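Local structure of probable sugar kinase (Clostridium perfringens, 3KZH) at residues F163-V168 with H184-N189; D257-G262 with K278-M283. The protein probably phosphorylates a sugar or a related small molecule and is a pfkB-type carbohydrate kinase. One frame throughout, in Å; residues are numbered along the deposited sequence.

Contact 1: F163-V168 with H184-N189. With BGC (beta-D-glucopyranose), chain C.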
loop_
_atom_site.group_PDB
_atom_site.type_symbol
_atom_site.label_atom_id
_atom_site.label_comp_id
_atom_site.label_asym_id
_atom_site.label_seq_id
_atom_site.Cartn_x
_atom_site.Cartn_y
_atom_site.Cartn_z
ATOM N N PHE A 163 26.275 3.573 -20.814
ATOM C CA PHE A 163 25.523 2.506 -20.163
ATOM C C PHE A 163 26.238 1.680 -19.088
ATOM O O PHE A 163 27.414 1.353 -19.223
ATOM C CB PHE A 163 24.938 1.586 -21.224
ATOM C CG PHE A 163 23.800 2.171 -21.981
ATOM C CD1 PHE A 163 22.502 2.099 -21.470
ATOM C CD2 PHE A 163 24.009 2.756 -23.243
ATOM C CE1 PHE A 163 21.398 2.601 -22.209
ATOM C CE2 PHE A 163 22.925 3.260 -23.993
ATOM C CZ PHE A 163 21.613 3.183 -23.474
ATOM N N ILE A 164 25.510 1.373 -18.011
ATOM C CA ILE A 164 26.026 0.584 -16.885
ATOM C C ILE A 164 25.167 -0.682 -16.681
ATOM O O ILE A 164 23.956 -0.588 -16.476
ATOM C CB ILE A 164 26.079 1.422 -15.545
ATOM C CG1 ILE A 164 26.863 2.735 -15.739
ATOM C CG2 ILE A 164 26.713 0.593 -14.415
ATOM C CD1 ILE A 164 26.837 3.687 -14.567
ATOM N N LEU A 165 25.810 -1.851 -16.702
ATOM C CA LEU A 165 25.118 -3.127 -16.518
ATOM C C LEU A 165 25.236 -3.797 -15.146
ATOM O O LEU A 165 26.333 -3.971 -14.619
ATOM C CB LEU A 165 25.553 -4.144 -17.598
ATOM C CG LEU A 165 24.977 -5.577 -17.648
ATOM C CD1 LEU A 165 23.468 -5.577 -17.863
ATOM C CD2 LEU A 165 25.666 -6.410 -18.715
ATOM N N ASP A 166 24.079 -4.217 -14.627
ATOM C CA ASP A 166 23.948 -4.968 -13.379
ATOM C C ASP A 166 23.304 -6.271 -13.920
ATOM O O ASP A 166 22.100 -6.307 -14.151
ATOM C CB ASP A 166 22.998 -4.250 -12.401
ATOM C CG ASP A 166 22.953 -4.905 -11.008
ATOM O OD1 ASP A 166 23.143 -6.133 -10.904
ATOM O OD2 ASP A 166 22.732 -4.186 -10.005
ATOM N N PRO A 167 24.096 -7.349 -14.131
ATOM C CA PRO A 167 23.580 -8.626 -14.656
ATOM C C PRO A 167 22.502 -9.410 -13.900
ATOM O O PRO A 167 21.949 -10.345 -14.471
ATOM C CB PRO A 167 24.849 -9.472 -14.842
ATOM C CG PRO A 167 25.918 -8.466 -15.025
ATOM C CD PRO A 167 25.558 -7.436 -13.984
ATOM N N VAL A 168 22.204 -9.035 -12.650
ATOM C CA VAL A 168 21.183 -9.686 -11.787
ATOM C C VAL A 168 21.446 -11.169 -11.396
ATOM O O VAL A 168 21.425 -11.508 -10.206
ATOM C CB VAL A 168 19.712 -9.449 -12.325
ATOM C CG1 VAL A 168 18.662 -10.081 -11.409
ATOM C CG2 VAL A 168 19.438 -7.954 -12.431
ATOM N N HIS A 184 29.581 0.778 -21.217
ATOM C CA HIS A 184 30.731 1.536 -20.731
ATOM C C HIS A 184 31.238 0.851 -19.447
ATOM O O HIS A 184 32.429 0.848 -19.156
ATOM C CB HIS A 184 30.288 2.987 -20.459
ATOM C CG HIS A 184 31.261 3.811 -19.661
ATOM N ND1 HIS A 184 31.507 3.584 -18.320
ATOM C CD2 HIS A 184 32.005 4.886 -20.002
ATOM C CE1 HIS A 184 32.360 4.485 -17.876
ATOM N NE2 HIS A 184 32.678 5.288 -18.872
ATOM N N THR A 185 30.313 0.288 -18.682
ATOM C CA THR A 185 30.651 -0.374 -17.435
ATOM C C THR A 185 29.792 -1.591 -17.234
ATOM O O THR A 185 28.600 -1.579 -17.536
ATOM C CB THR A 185 30.455 0.594 -16.209
ATOM O OG1 THR A 185 31.403 1.662 -16.289
ATOM C CG2 THR A 185 30.633 -0.120 -14.853
ATOM N N ILE A 186 30.434 -2.676 -16.819
ATOM C CA ILE A 186 29.705 -3.888 -16.466
ATOM C C ILE A 186 30.090 -4.152 -15.002
ATOM O O ILE A 186 31.181 -3.803 -14.561
ATOM C CB ILE A 186 29.992 -5.115 -17.411
ATOM C CG1 ILE A 186 31.477 -5.474 -17.466
ATOM C CG2 ILE A 186 29.419 -4.856 -18.807
ATOM C CD1 ILE A 186 31.721 -6.897 -17.874
ATOM N N LYS A 187 29.168 -4.745 -14.237
ATOM C CA LYS A 187 29.400 -5.021 -12.839
ATOM C C LYS A 187 28.918 -6.477 -12.475
ATOM O O LYS A 187 27.852 -6.665 -11.825
ATOM C CB LYS A 187 28.734 -3.972 -11.938
ATOM C CG LYS A 187 29.487 -3.762 -10.583
ATOM C CD LYS A 187 29.108 -4.726 -9.516
ATOM C CE LYS A 187 27.630 -4.729 -9.197
ATOM N NZ LYS A 187 27.097 -6.040 -9.051
ATOM N N PRO A 188 29.682 -7.492 -12.904
ATOM C CA PRO A 188 29.237 -8.833 -12.550
ATOM C C PRO A 188 29.917 -9.417 -11.320
ATOM O O PRO A 188 30.828 -8.809 -10.784
ATOM C CB PRO A 188 29.601 -9.629 -13.811
ATOM C CG PRO A 188 30.866 -9.001 -14.235
ATOM C CD PRO A 188 30.560 -7.554 -14.089
ATOM N N ASN A 189 29.397 -10.536 -10.817
ATOM C CA ASN A 189 30.074 -11.205 -9.719
ATOM C C ASN A 189 30.963 -12.273 -10.373
ATOM O O ASN A 189 31.015 -12.346 -11.607
ATOM C CB ASN A 189 29.121 -11.734 -8.623
ATOM C CG ASN A 189 28.154 -12.811 -9.098
ATOM O OD1 ASN A 189 28.236 -13.320 -10.212
ATOM N ND2 ASN A 189 27.241 -13.180 -8.221
HETATM C C2 BGC C . 24.228 -9.969 -8.240
HETATM C C3 BGC C . 24.723 -9.659 -6.794
HETATM C C4 BGC C . 26.163 -9.032 -7.016
HETATM C C5 BGC C . 26.131 -7.736 -7.932
HETATM C C6 BGC C . 27.442 -7.116 -8.201
HETATM C C1 BGC C . 24.167 -8.658 -9.019
HETATM O O1 BGC C . 23.746 -8.894 -10.163
HETATM O O2 BGC C . 23.059 -10.456 -8.170
HETATM O O3 BGC C . 24.805 -10.816 -6.246
HETATM O O4 BGC C . 26.671 -8.763 -5.831
HETATM O O5 BGC C . 25.528 -8.046 -9.166
#

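Contact 2: D257-G262 with K278-M283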
loop_
_atom_site.group_PDB
_atom_site.type_symbol
_atom_site.label_atom_id
_atom_site.label_comp_id
_atom_site.label_asym_id
_atom_site.label_seq_id
_atom_site.Cartn_x
_atom_site.Cartn_y
_atom_site.Cartn_z
ATOM N N ASP A 257 23.200 -3.795 -5.459
ATOM C CA ASP A 257 22.383 -2.672 -5.931
ATOM C C ASP A 257 23.025 -1.368 -5.450
ATOM O O ASP A 257 23.142 -0.401 -6.202
ATOM C CB ASP A 257 20.953 -2.732 -5.357
ATOM C CG ASP A 257 20.183 -3.991 -5.744
ATOM O OD1 ASP A 257 20.584 -4.731 -6.670
ATOM O OD2 ASP A 257 19.142 -4.231 -5.096
ATOM N N SER A 258 23.414 -1.372 -4.178
ATOM C CA SER A 258 24.074 -0.260 -3.516
ATOM C C SER A 258 25.454 -0.016 -4.095
ATOM O O SER A 258 25.910 1.134 -4.108
ATOM C CB SER A 258 24.210 -0.540 -2.031
ATOM O OG SER A 258 22.953 -0.553 -1.422
ATOM N N PHE A 259 26.115 -1.087 -4.562
ATOM C CA PHE A 259 27.443 -0.967 -5.179
ATOM C C PHE A 259 27.336 -0.219 -6.494
ATOM O O PHE A 259 28.173 0.634 -6.762
ATOM C CB PHE A 259 28.134 -2.331 -5.416
ATOM C CG PHE A 259 29.581 -2.214 -5.862
ATOM C CD1 PHE A 259 30.603 -2.054 -4.919
ATOM C CD2 PHE A 259 29.920 -2.171 -7.231
ATOM C CE1 PHE A 259 31.950 -1.831 -5.327
ATOM C CE2 PHE A 259 31.255 -1.954 -7.654
ATOM C CZ PHE A 259 32.273 -1.780 -6.700
ATOM N N VAL A 260 26.311 -0.538 -7.295
ATOM C CA VAL A 260 26.067 0.098 -8.602
ATOM C C VAL A 260 25.798 1.593 -8.406
ATOM O O VAL A 260 26.282 2.439 -9.174
ATOM C CB VAL A 260 24.882 -0.580 -9.384
ATOM C CG1 VAL A 260 24.573 0.156 -10.690
ATOM C CG2 VAL A 260 25.237 -2.017 -9.724
ATOM N N ALA A 261 25.078 1.893 -7.325
ATOM C CA ALA A 261 24.756 3.255 -6.954
ATOM C C ALA A 261 25.994 4.070 -6.595
ATOM O O ALA A 261 26.102 5.243 -6.951
ATOM C CB ALA A 261 23.768 3.260 -5.835
ATOM N N GLY A 262 26.945 3.399 -5.948
ATOM C CA GLY A 262 28.193 4.019 -5.541
ATOM C C GLY A 262 29.093 4.323 -6.716
ATOM O O GLY A 262 29.883 5.255 -6.640
ATOM N N LYS A 278 36.098 2.052 -3.179
ATOM C CA LYS A 278 35.985 2.133 -1.723
ATOM C C LYS A 278 34.664 2.710 -1.238
ATOM O O LYS A 278 34.070 2.177 -0.290
ATOM C CB LYS A 278 37.140 2.940 -1.128
ATOM C CG LYS A 278 38.469 2.214 -1.080
ATOM C CD LYS A 278 39.522 3.123 -0.481
ATOM C CE LYS A 278 40.905 2.667 -0.864
ATOM N NZ LYS A 278 41.951 3.672 -0.519
ATOM N N PHE A 279 34.196 3.760 -1.931
ATOM C CA PHE A 279 32.934 4.461 -1.626
ATOM C C PHE A 279 31.763 3.510 -1.886
ATOM O O PHE A 279 30.890 3.347 -1.037
ATOM C CB PHE A 279 32.807 5.759 -2.468
ATOM C CG PHE A 279 31.627 6.641 -2.078
ATOM C CD1 PHE A 279 31.799 7.715 -1.179
ATOM C CD2 PHE A 279 30.315 6.352 -2.541
ATOM C CE1 PHE A 279 30.686 8.487 -0.738
ATOM C CE2 PHE A 279 29.196 7.116 -2.103
ATOM C CZ PHE A 279 29.387 8.183 -1.197
ATOM N N ALA A 280 31.754 2.915 -3.076
ATOM C CA ALA A 280 30.726 1.966 -3.490
ATOM C C ALA A 280 30.707 0.697 -2.634
ATOM O O ALA A 280 29.649 0.125 -2.394
ATOM C CB ALA A 280 30.916 1.616 -4.948
HETATM N N MSE A 281 31.880 0.279 -2.157
HETATM C CA MSE A 281 31.996 -0.903 -1.317
HETATM C C MSE A 281 31.483 -0.620 0.083
HETATM O O MSE A 281 30.860 -1.492 0.697
HETATM C CB MSE A 281 33.429 -1.391 -1.269
HETATM C CG MSE A 281 33.547 -2.901 -1.330
HETATM SE SE MSE A 281 35.379 -3.501 -1.381
HETATM C CE MSE A 281 36.107 -2.155 -2.456
ATOM N N THR A 282 31.714 0.613 0.560
ATOM C CA THR A 282 31.232 1.071 1.879
ATOM C C THR A 282 29.694 1.051 1.885
ATOM O O THR A 282 29.088 0.640 2.868
ATOM C CB THR A 282 31.766 2.500 2.230
ATOM O OG1 THR A 282 33.193 2.448 2.359
ATOM C CG2 THR A 282 31.174 3.017 3.533
HETATM N N MSE A 283 29.097 1.439 0.750
HETATM C CA MSE A 283 27.637 1.450 0.535
HETATM C C MSE A 283 27.103 0.021 0.522
HETATM O O MSE A 283 26.025 -0.260 1.068
HETATM C CB MSE A 283 27.275 2.124 -0.792
HETATM C CG MSE A 283 27.521 3.600 -0.815
HETATM SE SE MSE A 283 26.677 4.512 -2.309
HETATM C CE MSE A 283 24.895 3.813 -2.019
#

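Contact 1: F163-V168 with H184-N189
Two backbone N-H groups grip the carbonyl oxygen of Phe163: His184 N, 3.0 Å from Phe163 O, sits in the carbonyl plane on a lone pair, while Thr185 N comes at it more nearly head-on. These bonds open the pairing of two neighbouring parallel strands, 162-166 and 185-186, the outer members of a beta-alpha-beta unit in the central sheet of the ribokinase-like fold. The ladder continues with Leu165 N to Thr185 O at 2.9 Å, the straightest bond of the set (165° at the hydrogen), and then with Lys187 N to Leu165 O at 3.0 Å.

On one face of the sheet Ile164 and Thr185 lie side by side, their CG2 methyls 4.0 Å apart. The threonine's CG2 stands anti to its backbone N, which leaves OG1 for His184 ND1 and for the hydroxyl of Tyr267. On the other face Leu165 CD2 packs obliquely against Ile186 CG2. Past the ladder, Pro167 CG rests against Pro188 CB.

Past the strand ends the two segments hold beta-D-glucopyranose between them. Val168 O accepts a hydrogen bond from the sugar's O2 at 2.8 Å, Asp166 OD1 lies 2.9 Å from its O1, and Glu192 outside the segments adds another bond. Asn189 N-caps the following helix, its OD1 taking the backbone N of Glu192. The Lys187 chain, bent at chi2 (-85°), chi3 and chi4, curls round to the sugar, where its NZ is covalently joined to C6 at 1.4 Å.

Contact 2: D257-G262 with K278-M283
Helices 255-268 and 273-288 run nearly antiparallel here, their local axes 151° apart and only 7.5 Å from each other at closest approach, with the CA atoms of Gly262 and Ala280 3.9 Å apart. At Gly262 the bare backbone is the contact surface: its CA meets both the Ala280 methyl and the selenium of Met283 (a selenomethionine), the latter at 3.6 Å. Ala280 CB also nestles against Phe259. It stands over one face of the ring, offset toward the rim, in a CH-pi contact 3.9 Å from the centroid; the ring reaches it because CG is anti to the backbone N (chi1 -172°). The same ring's CE1 extends to Met281 CB. Small residues at the crossing thus let this helical hairpin of the pfkB kinase fold pack backbone to backbone, with helix 44-54 touching Ser258 and Ala261 and helix 300-308 touching Phe279. Met283 bends at chi3 (52°), carrying its CE methyl to Ser258 O and to Ala261 CB, the latter 4.0 Å away. Ser258 CB lies 3.6 Å from Met283 O, and that carbonyl and Ser258 OG are both hydrogen-bonded to Thr287 OG1, one turn on from Met283.

How the contacts relate
Both contacts are buried within the pfkB family fold, but contact 1 joins strands of the central sheet through backbone hydrogen bonds, whereas contact 2 joins two helices through apolar packing at close range. Polar groups gather in contact 1 beyond the strand ends, at the sugar; between the helices of contact 2 methyls, a ring and selenium meet one another and bare backbone. The two touch directly: helix 255-268 lies along the Ile164 and Thr185 face, its earlier turns at the pocket end, where Lys187 CD packs 3.5 Å from Phe259 CD2 and Asp166 OD2 meets Val260 CG2. Phe259 therefore touches both, Ala280 in contact 2 and the sugar-linked lysine of contact 1.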